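Local coordinates for flavin reductase domain protein, FMN-binding (Shewanella baltica, PDB 3HMZ) that binds flavin mononucleotide and probably acts as an NAD(P)H-dependent flavin oxidoreductase, at residues V34-S38 with H121-F125; I41-M45 with T68-F73; Q76-F80 with A134-I138; E117-H121 with I155-A159. All coordinates share one frame; numbering follows the deposited sequence.

Interaction 1. Residues V34-S38 with H121-F125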
loop_
_atom_site.group_PDB
_atom_site.type_symbol
_atom_site.label_atom_id
_atom_site.label_comp_id
_atom_site.label_asym_id
_atom_site.label_seq_id
_atom_site.Cartn_x
_atom_site.Cartn_y
_atom_site.Cartn_z
ATOM N N VAL A 34 3.211 -7.036 11.524
ATOM C CA VAL A 34 4.202 -6.229 12.249
ATOM C C VAL A 34 4.546 -7.012 13.510
ATOM O O VAL A 34 3.668 -7.374 14.295
ATOM C CB VAL A 34 3.659 -4.831 12.651
ATOM C CG1 VAL A 34 4.778 -3.966 13.306
ATOM C CG2 VAL A 34 2.989 -4.137 11.424
ATOM N N SER A 35 5.820 -7.329 13.677
ATOM C CA SER A 35 6.271 -7.983 14.919
ATOM C C SER A 35 7.331 -7.171 15.631
ATOM O O SER A 35 8.134 -6.459 15.009
ATOM C CB SER A 35 6.740 -9.391 14.626
ATOM O OG SER A 35 7.847 -9.370 13.745
ATOM N N ALA A 36 7.380 -7.352 16.953
ATOM C CA ALA A 36 8.303 -6.591 17.781
ATOM C C ALA A 36 8.515 -7.312 19.099
ATOM O O ALA A 36 7.707 -8.165 19.479
ATOM C CB ALA A 36 7.778 -5.127 18.007
ATOM N N ARG A 37 9.603 -6.930 19.755
ATOM C CA ARG A 37 9.999 -7.465 21.037
ATOM C C ARG A 37 10.304 -6.345 22.028
ATOM O O ARG A 37 10.959 -5.370 21.682
ATOM C CB ARG A 37 11.252 -8.287 20.837
ATOM C CG ARG A 37 11.789 -8.990 22.098
ATOM C CD ARG A 37 12.969 -9.845 21.708
ATOM N NE ARG A 37 12.507 -11.018 20.947
ATOM C CZ ARG A 37 13.264 -11.939 20.364
ATOM N NH1 ARG A 37 14.583 -11.893 20.384
ATOM N NH2 ARG A 37 12.665 -12.948 19.753
ATOM N N SER A 38 9.866 -6.526 23.267
ATOM C CA SER A 38 10.210 -5.557 24.320
ATOM C C SER A 38 10.341 -6.333 25.625
ATOM O O SER A 38 9.429 -7.087 25.991
ATOM C CB SER A 38 9.177 -4.473 24.464
ATOM O OG SER A 38 9.640 -3.486 25.411
ATOM N N HIS A 121 19.643 -10.592 14.927
ATOM C CA HIS A 121 18.728 -9.542 15.383
ATOM C C HIS A 121 18.021 -9.999 16.652
ATOM O O HIS A 121 17.737 -11.194 16.810
ATOM C CB HIS A 121 17.663 -9.295 14.285
ATOM C CG HIS A 121 18.230 -8.693 13.039
ATOM N ND1 HIS A 121 18.544 -7.359 12.960
ATOM C CD2 HIS A 121 18.624 -9.240 11.866
ATOM C CE1 HIS A 121 19.057 -7.098 11.768
ATOM N NE2 HIS A 121 19.139 -8.227 11.092
ATOM N N ASP A 122 17.684 -9.072 17.527
ATOM C CA ASP A 122 16.928 -9.392 18.719
ATOM C C ASP A 122 15.475 -9.137 18.383
ATOM O O ASP A 122 14.792 -8.323 19.006
ATOM C CB ASP A 122 17.412 -8.533 19.887
ATOM C CG ASP A 122 16.829 -8.969 21.213
ATOM O OD1 ASP A 122 16.425 -10.147 21.365
ATOM O OD2 ASP A 122 16.770 -8.103 22.113
ATOM N N LEU A 123 15.005 -9.872 17.367
ATOM C CA LEU A 123 13.684 -9.693 16.819
ATOM C C LEU A 123 12.965 -10.993 16.519
ATOM O O LEU A 123 13.597 -11.960 16.141
ATOM C CB LEU A 123 13.753 -8.921 15.483
ATOM C CG LEU A 123 14.074 -7.425 15.565
ATOM C CD1 LEU A 123 14.487 -6.830 14.219
ATOM C CD2 LEU A 123 12.936 -6.682 16.242
ATOM N N PRO A 124 11.630 -10.970 16.636
ATOM C CA PRO A 124 10.819 -12.122 16.248
ATOM C C PRO A 124 10.378 -12.019 14.786
ATOM O O PRO A 124 9.873 -10.966 14.366
ATOM C CB PRO A 124 9.604 -12.005 17.157
ATOM C CG PRO A 124 9.434 -10.518 17.372
ATOM C CD PRO A 124 10.783 -9.911 17.228
ATOM N N PHE A 125 10.589 -13.091 14.040
ATOM C CA PHE A 125 10.157 -13.216 12.657
ATOM C C PHE A 125 9.046 -14.292 12.614
ATOM O O PHE A 125 9.148 -15.322 13.316
ATOM C CB PHE A 125 11.308 -13.660 11.773
ATOM C CG PHE A 125 12.395 -12.629 11.615
ATOM C CD1 PHE A 125 13.317 -12.396 12.616
ATOM C CD2 PHE A 125 12.492 -11.899 10.452
ATOM C CE1 PHE A 125 14.320 -11.441 12.439
ATOM C CE2 PHE A 125 13.500 -10.987 10.259
ATOM C CZ PHE A 125 14.429 -10.747 11.282
#
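Strand 34-38 and the irregular segment 121-125 run 140° apart, roughly antiparallel, and even at Arg37 and Leu123 the CA atoms are 6.0 Å apart, too wide for backbone pairing, so side chains bridge the gap. Ser35 and Arg37, both on the strand face turned to the loop, do most of this work. The hydroxyl of Ser35 donates a hydrogen bond from OG to Pro124 O (2.7 Å), arriving tilted from the carbonyl plane; a short polar side chain suits this buried place, where Gln83 also bonds to OG. Arg37 is extended as far as CD, then bends at chi3 (-72°), which carries its guanidinium over the loop. Its NH1 forms a salt bridge with Asp122 OD1 (2.7 Å). The oxygen lies in the guanidinium plane but is met on its anti side and from out of the carboxylate plane, the two flat groups being 65° apart. One guanidinium face lies over the Leu123-Pro124 peptide, with Leu123 C 3.8 Å above the plane. The Pro124 ring packs between Ser35 and Arg37, its CG 3.6 Å from Ala36 O. Asp42 and Glu117 also form salt bridges with this arginine, so three carboxylates hold the guanidinium and probably fix its place. Asp122 centres an inverse gamma turn, and the whole is a loop folded against a strand of the antiparallel sheet in the flavin reductase-like domain.

Interaction 2. Residues I41-M45 with T68-F73. With FMN (flavin mononucleotide), chain B.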
loop_
_atom_site.group_PDB
_atom_site.type_symbol
_atom_site.label_atom_id
_atom_site.label_comp_id
_atom_site.label_asym_id
_atom_site.label_seq_id
_atom_site.Cartn_x
_atom_site.Cartn_y
_atom_site.Cartn_z
ATOM N N ILE A 41 9.509 -10.027 25.545
ATOM C CA ILE A 41 8.166 -10.449 25.190
ATOM C C ILE A 41 7.972 -10.065 23.716
ATOM O O ILE A 41 8.297 -8.958 23.312
ATOM C CB ILE A 41 7.075 -9.732 26.028
ATOM C CG1 ILE A 41 7.333 -9.927 27.556
ATOM C CG2 ILE A 41 5.690 -10.224 25.612
ATOM C CD1 ILE A 41 7.233 -11.384 27.988
ATOM N N ASP A 42 7.432 -10.989 22.957
ATOM C CA ASP A 42 7.174 -10.813 21.521
ATOM C C ASP A 42 5.708 -10.550 21.252
ATOM O O ASP A 42 4.818 -10.986 21.983
ATOM C CB ASP A 42 7.612 -12.085 20.768
ATOM C CG ASP A 42 9.110 -12.285 20.776
ATOM O OD1 ASP A 42 9.839 -11.304 20.624
ATOM O OD2 ASP A 42 9.584 -13.433 20.866
ATOM N N ASN A 43 5.457 -9.850 20.152
ATOM C CA ASN A 43 4.118 -9.632 19.710
ATOM C C ASN A 43 4.067 -9.517 18.191
ATOM O O ASN A 43 5.071 -9.237 17.549
ATOM C CB ASN A 43 3.477 -8.389 20.317
ATOM C CG ASN A 43 1.970 -8.441 20.298
ATOM O OD1 ASN A 43 1.363 -9.508 20.171
ATOM N ND2 ASN A 43 1.348 -7.270 20.445
ATOM N N VAL A 44 2.888 -9.799 17.665
ATOM C CA VAL A 44 2.598 -9.703 16.239
ATOM C C VAL A 44 1.175 -9.104 16.108
ATOM O O VAL A 44 0.263 -9.518 16.802
ATOM C CB VAL A 44 2.641 -11.097 15.542
ATOM C CG1 VAL A 44 2.331 -10.970 14.006
ATOM C CG2 VAL A 44 3.957 -11.858 15.836
HETATM N N MSE A 45 1.010 -8.171 15.170
HETATM C CA MSE A 45 -0.297 -7.661 14.762
HETATM C C MSE A 45 -0.356 -7.568 13.234
HETATM O O MSE A 45 0.667 -7.705 12.567
HETATM C CB MSE A 45 -0.580 -6.276 15.359
HETATM C CG MSE A 45 0.392 -5.177 14.924
HETATM SE SE MSE A 45 -0.133 -3.428 15.491
HETATM C CE MSE A 45 -0.712 -2.669 13.822
ATOM N N THR A 68 -2.631 -0.118 20.310
ATOM C CA THR A 68 -1.922 -1.387 20.105
ATOM C C THR A 68 -0.736 -1.640 21.011
ATOM O O THR A 68 0.066 -0.740 21.273
ATOM C CB THR A 68 -1.477 -1.584 18.641
ATOM O OG1 THR A 68 -0.421 -0.689 18.292
ATOM C CG2 THR A 68 -2.620 -1.467 17.672
ATOM N N LYS A 69 -0.637 -2.875 21.497
ATOM C CA LYS A 69 0.507 -3.282 22.307
ATOM C C LYS A 69 1.768 -3.268 21.457
ATOM O O LYS A 69 2.817 -2.851 21.903
ATOM C CB LYS A 69 0.287 -4.650 22.965
ATOM C CG LYS A 69 1.422 -5.099 23.902
ATOM C CD LYS A 69 1.669 -4.157 25.089
ATOM C CE LYS A 69 0.547 -4.115 26.037
ATOM N NZ LYS A 69 1.043 -3.374 27.309
ATOM N N THR A 70 1.643 -3.643 20.185
ATOM C CA THR A 70 2.814 -3.627 19.296
ATOM C C THR A 70 3.442 -2.231 19.181
ATOM O O THR A 70 4.660 -2.103 19.199
ATOM C CB THR A 70 2.474 -4.218 17.902
ATOM O OG1 THR A 70 1.892 -5.500 18.075
ATOM C CG2 THR A 70 3.735 -4.366 17.084
ATOM N N ARG A 71 2.606 -1.190 19.099
ATOM C CA ARG A 71 3.134 0.181 19.066
ATOM C C ARG A 71 3.994 0.473 20.308
ATOM O O ARG A 71 5.086 1.062 20.209
ATOM C CB ARG A 71 2.003 1.175 18.970
ATOM C CG ARG A 71 2.466 2.598 19.110
ATOM C CD ARG A 71 1.360 3.525 18.839
ATOM N NE ARG A 71 1.746 4.904 19.184
ATOM C CZ ARG A 71 1.290 6.003 18.598
ATOM N NH1 ARG A 71 0.434 5.926 17.569
ATOM N NH2 ARG A 71 1.711 7.212 19.016
ATOM N N GLU A 72 3.481 0.061 21.460
ATOM C CA GLU A 72 4.239 0.258 22.716
ATOM C C GLU A 72 5.620 -0.393 22.633
ATOM O O GLU A 72 6.640 0.208 22.977
ATOM C CB GLU A 72 3.441 -0.303 23.883
ATOM C CG GLU A 72 4.098 -0.150 25.260
ATOM C CD GLU A 72 3.287 -0.836 26.308
ATOM O OE1 GLU A 72 2.064 -0.568 26.339
ATOM O OE2 GLU A 72 3.891 -1.683 27.048
ATOM N N PHE A 73 5.651 -1.626 22.132
ATOM C CA PHE A 73 6.915 -2.348 21.997
ATOM C C PHE A 73 7.875 -1.644 21.061
ATOM O O PHE A 73 9.091 -1.615 21.309
ATOM C CB PHE A 73 6.654 -3.781 21.515
ATOM C CG PHE A 73 6.132 -4.725 22.550
ATOM C CD1 PHE A 73 5.676 -4.303 23.825
ATOM C CD2 PHE A 73 6.049 -6.086 22.237
ATOM C CE1 PHE A 73 5.213 -5.232 24.744
ATOM C CE2 PHE A 73 5.563 -7.014 23.178
ATOM C CZ PHE A 73 5.126 -6.571 24.412
HETATM N N1 FMN B . -3.959 -1.569 13.174
HETATM C C2 FMN B . -3.111 -0.512 12.945
HETATM O O2 FMN B . -2.760 0.189 13.894
HETATM N N3 FMN B . -2.649 -0.285 11.662
HETATM C C4 FMN B . -3.024 -1.038 10.593
HETATM O O4 FMN B . -2.575 -0.741 9.454
HETATM C C4A FMN B . -3.908 -2.100 10.838
HETATM N N5 FMN B . -4.324 -2.927 9.810
HETATM C C5A FMN B . -5.032 -4.097 10.044
HETATM C C6 FMN B . -5.286 -5.014 9.012
HETATM C C7 FMN B . -6.014 -6.176 9.240
HETATM C C7M FMN B . -6.260 -7.153 8.133
HETATM C C8 FMN B . -6.504 -6.428 10.525
HETATM C C8M FMN B . -7.311 -7.676 10.824
HETATM C C9 FMN B . -6.235 -5.518 11.537
HETATM C C9A FMN B . -5.512 -4.350 11.348
HETATM N N10 FMN B . -5.222 -3.437 12.358
HETATM C C10 FMN B . -4.373 -2.366 12.127
HETATM C "C1'" FMN B . -5.600 -3.697 13.791
HETATM C "C2'" FMN B . -4.507 -4.348 14.650
HETATM O "O2'" FMN B . -3.850 -5.426 13.964
HETATM C "C3'" FMN B . -5.207 -4.837 15.913
HETATM O "O3'" FMN B . -5.680 -3.708 16.643
HETATM C "C4'" FMN B . -4.363 -5.809 16.762
HETATM O "O4'" FMN B . -5.270 -6.516 17.601
HETATM C "C5'" FMN B . -3.299 -5.138 17.609
HETATM O "O5'" FMN B . -2.665 -6.159 18.382
HETATM P P FMN B . -1.732 -5.766 19.621
HETATM O O1P FMN B . -1.446 -7.111 20.268
HETATM O O2P FMN B . -0.507 -5.043 19.139
HETATM O O3P FMN B . -2.522 -4.858 20.527
#
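Asn43 and Thr70 meet at the phosphate of the flavin mononucleotide, and hydrogen bonding to that group dominates the contact. Asn43 ND2 donates an almost straight bond to O1P (2.8 Å, 173°), while Thr70 grips O2P twice, through its backbone N and through OG1 (2.7 Å). Thr70 OG1 lies opposite its own carbonyl carbon, beside the backbone N (chi1 -53°), which allows both donors of the residue to reach one oxygen. Lys69 N serves O3P at 2.9 Å, so each of the three terminal oxygens has a donor from these segments. Asn43 ND2 and Thr70 OG1 are also close, but their angle is too poor for a hydrogen bond. Thr68, the N-cap of helix 69-77, accepts from Arg71 N through OG1 (3.2 Å), and that hydroxyl is also bonded to the backbone O of Asp65. Lys69 turns its amine to Glu72, making a salt bridge from NZ to OE1 (3.1 Å).

Apolar packing flanks this polar centre. The selenomethionine Met45 lays SE against Thr68 CG2 (3.8 Å), and a bend at chi3 brings its methyl CE to 3.3 Å from C2 of the flavin. Farther from the phosphate, Phe73 CZ packs on Ile41 CG2 (3.9 Å). Backbone N-H groups at the helix start, helped by the helix dipole, probably stabilise the phosphate's negative charge, while a flexible methionine side chain suits the flank of the flavin ring.

Interaction 3. Residues Q76-F80 with A134-I138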
loop_
_atom_site.group_PDB
_atom_site.type_symbol
_atom_site.label_atom_id
_atom_site.label_comp_id
_atom_site.label_asym_id
_atom_site.label_seq_id
_atom_site.Cartn_x
_atom_site.Cartn_y
_atom_site.Cartn_z
ATOM N N GLN A 76 9.301 1.442 22.684
ATOM C CA GLN A 76 10.279 1.067 23.696
ATOM C C GLN A 76 11.581 0.548 23.085
ATOM O O GLN A 76 12.649 0.906 23.513
ATOM C CB GLN A 76 9.664 0.059 24.668
ATOM C CG GLN A 76 8.542 0.628 25.523
ATOM C CD GLN A 76 7.719 -0.428 26.270
ATOM O OE1 GLN A 76 7.849 -1.642 26.043
ATOM N NE2 GLN A 76 6.863 0.039 27.177
ATOM N N SER A 77 11.495 -0.303 22.056
ATOM C CA SER A 77 12.684 -0.917 21.483
ATOM C C SER A 77 13.310 -0.261 20.256
ATOM O O SER A 77 14.485 -0.498 19.974
ATOM C CB SER A 77 12.367 -2.384 21.149
ATOM O OG SER A 77 11.499 -2.443 20.020
ATOM N N GLY A 78 12.507 0.483 19.502
ATOM C CA GLY A 78 12.951 1.125 18.270
ATOM C C GLY A 78 13.224 0.208 17.087
ATOM O O GLY A 78 13.880 0.611 16.134
HETATM N N MSE A 79 12.745 -1.035 17.183
HETATM C CA MSE A 79 12.986 -2.064 16.165
HETATM C C MSE A 79 11.720 -2.883 15.952
HETATM O O MSE A 79 10.944 -3.096 16.868
HETATM C CB MSE A 79 14.069 -3.041 16.648
HETATM C CG MSE A 79 15.451 -2.469 16.900
HETATM SE SE MSE A 79 16.376 -1.998 15.275
HETATM C CE MSE A 79 16.311 -3.616 14.225
ATOM N N PHE A 80 11.549 -3.377 14.729
ATOM C CA PHE A 80 10.429 -4.262 14.418
ATOM C C PHE A 80 10.716 -4.983 13.110
ATOM O O PHE A 80 11.673 -4.669 12.399
ATOM C CB PHE A 80 9.086 -3.504 14.392
ATOM C CG PHE A 80 9.037 -2.342 13.426
ATOM C CD1 PHE A 80 9.482 -1.068 13.814
ATOM C CD2 PHE A 80 8.451 -2.486 12.172
ATOM C CE1 PHE A 80 9.407 0.002 12.967
ATOM C CE2 PHE A 80 8.359 -1.398 11.309
ATOM C CZ PHE A 80 8.833 -0.141 11.715
ATOM N N ALA A 134 13.657 -6.402 8.307
ATOM C CA ALA A 134 14.080 -5.927 9.640
ATOM C C ALA A 134 14.162 -4.393 9.580
ATOM O O ALA A 134 14.791 -3.847 8.677
ATOM C CB ALA A 134 15.385 -6.517 10.007
ATOM N N CYS A 135 13.522 -3.735 10.546
ATOM C CA CYS A 135 13.334 -2.289 10.528
ATOM C C CYS A 135 13.822 -1.622 11.805
ATOM O O CYS A 135 13.610 -2.111 12.906
ATOM C CB CYS A 135 11.855 -1.961 10.370
ATOM S SG CYS A 135 11.111 -2.571 8.844
ATOM N N LYS A 136 14.476 -0.481 11.607
ATOM C CA LYS A 136 14.975 0.362 12.686
ATOM C C LYS A 136 14.170 1.659 12.618
ATOM O O LYS A 136 14.247 2.389 11.631
ATOM C CB LYS A 136 16.453 0.661 12.530
ATOM C CG LYS A 136 17.059 1.532 13.669
ATOM C CD LYS A 136 18.492 1.836 13.357
ATOM C CE LYS A 136 19.104 2.640 14.502
ATOM N NZ LYS A 136 20.503 3.065 14.165
ATOM N N LEU A 137 13.435 1.938 13.678
ATOM C CA LEU A 137 12.656 3.156 13.785
ATOM C C LEU A 137 13.517 4.420 13.661
ATOM O O LEU A 137 14.592 4.499 14.235
ATOM C CB LEU A 137 11.905 3.213 15.129
ATOM C CG LEU A 137 10.943 4.384 15.401
ATOM C CD1 LEU A 137 9.751 4.371 14.412
ATOM C CD2 LEU A 137 10.483 4.396 16.866
ATOM N N ILE A 138 13.029 5.374 12.892
ATOM C CA ILE A 138 13.588 6.740 12.829
ATOM C C ILE A 138 12.591 7.577 13.642
ATOM O O ILE A 138 11.525 7.920 13.132
ATOM C CB ILE A 138 13.701 7.268 11.409
ATOM C CG1 ILE A 138 14.603 6.376 10.582
ATOM C CG2 ILE A 138 14.237 8.772 11.458
ATOM C CD1 ILE A 138 14.638 6.734 9.131
HETATM O O HOH W 1 15.410 3.338 16.549
#
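Phe80 CG sits between its backbone N and carbonyl carbon (chi1 57°), a torsion that lays the ring back across the neighbouring strand, over Cys135. Cys135 CB stands over the centre of one ring face in a CH-pi contact, 3.7 Å from the centroid and only 14° off the normal. Its SG approaches the same ring obliquely, 4.5 Å from the centroid. A small, weakly polar cysteine fits closely beneath an aromatic ring in this buried place. In one of its two conformers the selenomethionine Met79 folds at chi2 and again at chi3, bringing SE alongside Lys136 CB (3.8 Å) on the other face of the sheet. There Lys136 stretches out fully extended, as suits a charged residue at the exposed margin.

Backbone bonds fix the register. Phe80 and Cys135 form an antiparallel hydrogen-bonded pair, Phe80 N to Cys135 O (3.0 Å) and Cys135 N to Phe80 O (2.8 Å), while Met79 and Lys136 form the adjacent non-hydrogen-bonded pair. Leu137 N donates to Gly78 O (2.8 Å), and a water links that oxygen to Leu137 O. Gly78 has the positive phi (71°) that glycine adopts easily, and here it ends helix 69-77 and turns the chain into strand 79-84. That strand pairs with strand 131-138, which is joined on its far edge to strand 149-160; Ala152 and Val62 pack around Phe80, and Ile138 meets Tyr147 of the second subunit.

Interaction 4. Residues E117-H121 with I155-A159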
loop_
_atom_site.group_PDB
_atom_site.type_symbol
_atom_site.label_atom_id
_atom_site.label_comp_id
_atom_site.label_asym_id
_atom_site.label_seq_id
_atom_site.Cartn_x
_atom_site.Cartn_y
_atom_site.Cartn_z
ATOM N N GLU A 117 14.115 -16.615 14.831
ATOM C CA GLU A 117 15.108 -15.531 14.886
ATOM C C GLU A 117 16.046 -15.643 13.704
ATOM O O GLU A 117 16.327 -16.748 13.217
ATOM C CB GLU A 117 15.869 -15.571 16.186
ATOM C CG GLU A 117 14.956 -15.209 17.366
ATOM C CD GLU A 117 15.663 -15.171 18.696
ATOM O OE1 GLU A 117 16.736 -15.783 18.836
ATOM O OE2 GLU A 117 15.090 -14.586 19.631
HETATM N N MSE A 118 16.569 -14.505 13.270
HETATM C CA MSE A 118 17.371 -14.490 12.044
HETATM C C MSE A 118 18.412 -13.427 12.003
HETATM O O MSE A 118 18.119 -12.334 12.414
HETATM C CB MSE A 118 16.398 -14.188 10.850
HETATM C CG MSE A 118 16.815 -14.943 9.688
HETATM SE SE MSE A 118 16.025 -14.903 8.030
HETATM C CE MSE A 118 14.431 -13.833 8.178
ATOM N N ALA A 119 19.604 -13.756 11.475
ATOM C CA ALA A 119 20.706 -12.794 11.251
ATOM C C ALA A 119 21.225 -12.027 12.497
ATOM O O ALA A 119 21.592 -10.858 12.371
ATOM C CB ALA A 119 20.286 -11.825 10.117
ATOM N N GLY A 120 21.259 -12.666 13.671
ATOM C CA GLY A 120 21.666 -12.018 14.944
ATOM C C GLY A 120 20.810 -10.858 15.508
ATOM O O GLY A 120 21.205 -10.215 16.484
ATOM N N HIS A 121 19.643 -10.592 14.927
ATOM C CA HIS A 121 18.728 -9.542 15.383
ATOM C C HIS A 121 18.021 -9.999 16.652
ATOM O O HIS A 121 17.737 -11.194 16.810
ATOM C CB HIS A 121 17.663 -9.295 14.285
ATOM C CG HIS A 121 18.230 -8.693 13.039
ATOM N ND1 HIS A 121 18.544 -7.359 12.960
ATOM C CD2 HIS A 121 18.624 -9.240 11.866
ATOM C CE1 HIS A 121 19.057 -7.098 11.768
ATOM N NE2 HIS A 121 19.139 -8.227 11.092
ATOM N N ILE A 155 16.889 -2.437 7.413
ATOM C CA ILE A 155 18.287 -2.827 7.598
ATOM C C ILE A 155 18.638 -4.233 7.159
ATOM O O ILE A 155 19.807 -4.618 7.182
ATOM C CB ILE A 155 18.743 -2.572 9.086
ATOM C CG1 ILE A 155 17.978 -3.455 10.078
ATOM C CG2 ILE A 155 18.555 -1.056 9.423
ATOM C CD1 ILE A 155 18.461 -3.332 11.560
ATOM N N GLY A 156 17.623 -5.023 6.804
ATOM C CA GLY A 156 17.828 -6.355 6.321
ATOM C C GLY A 156 16.542 -6.839 5.683
ATOM O O GLY A 156 15.456 -6.400 6.099
ATOM N N ALA A 157 16.667 -7.695 4.661
ATOM C CA ALA A 157 15.505 -8.222 3.956
ATOM C C ALA A 157 15.790 -9.624 3.484
ATOM O O ALA A 157 16.932 -9.935 3.082
ATOM C CB ALA A 157 15.133 -7.298 2.806
ATOM N N TRP A 158 14.765 -10.487 3.538
ATOM C CA TRP A 158 14.881 -11.899 3.163
ATOM C C TRP A 158 13.554 -12.351 2.586
ATOM O O TRP A 158 12.520 -11.758 2.863
ATOM C CB TRP A 158 15.216 -12.786 4.393
ATOM C CG TRP A 158 16.385 -12.311 5.186
ATOM C CD1 TRP A 158 17.683 -12.718 5.051
ATOM C CD2 TRP A 158 16.396 -11.284 6.184
ATOM N NE1 TRP A 158 18.492 -12.070 5.937
ATOM C CE2 TRP A 158 17.735 -11.183 6.661
ATOM C CE3 TRP A 158 15.416 -10.481 6.762
ATOM C CZ2 TRP A 158 18.099 -10.281 7.674
ATOM C CZ3 TRP A 158 15.780 -9.602 7.791
ATOM C CH2 TRP A 158 17.121 -9.504 8.225
ATOM N N ALA A 159 13.576 -13.407 1.797
ATOM C CA ALA A 159 12.364 -13.968 1.253
ATOM C C ALA A 159 12.490 -15.426 0.893
ATOM O O ALA A 159 13.591 -15.930 0.630
ATOM C CB ALA A 159 11.901 -13.129 0.004
HETATM O O HOH W 2 20.443 -7.461 8.622
#
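Met118 runs antiparallel to Trp158 across one face of the indole, the selenomethionine lying flat over it. Its SE is 4.0 Å from the centroid of the five-membered ring, 12° off the normal, a Met-aromatic contact. With chi3 nearly eclipsed (-6°), the methyl is carried on over the ring, where CE meets Trp158 CE3 at 3.8 Å. The opposite indole face lies directly on the backbone of Gly156, at Gly156 C, a closeness that glycine, with no side chain, permits. Residues 118-121 form a type I' beta turn, and positive phi at Ala119 and Gly120 lets the chain reverse sharply beside strand 149-160. Within this turn Ala119 brings its methyl CB to Trp158 CZ2 (3.6 Å), small enough for so close a bend. Ile155 and Gly156 together face Ala134 in a classic beta bulge on the strand. His121 comes from the direction opposite to the tryptophan, the two rings meeting obliquely with planes at 77°, and its NE2 touches the indole edge at CH2 (3.7 Å). Ile155 CD1 meets the imidazole edge at CE1 (3.8 Å). A water near the plane of the imidazole bridges His121 NE2 (2.9 Å) to Ile155 O.

How the interactions relate
The four contacts share one antiparallel sheet of the flavin reductase-like domain. Interactions 1 and 2 have centres 9 Å apart and meet on the neighbouring strands 32-38 and 41-55, where Val34 N and Met45 O probably form a hydrogen bond; interaction 2 is nested within the chain loop closed by interaction 1. Helix 69-77 connects interaction 2 to interaction 3, whose segments alternate along the chain with those of interactions 1 and 4. Strands 131-138 and 149-160 join interactions 3 and 4, and His121 belongs to both 1 and 4. Interaction 2, which holds the flavin phosphate, and interaction 4, which is away from the cofactor, have centres about 19 Å apart.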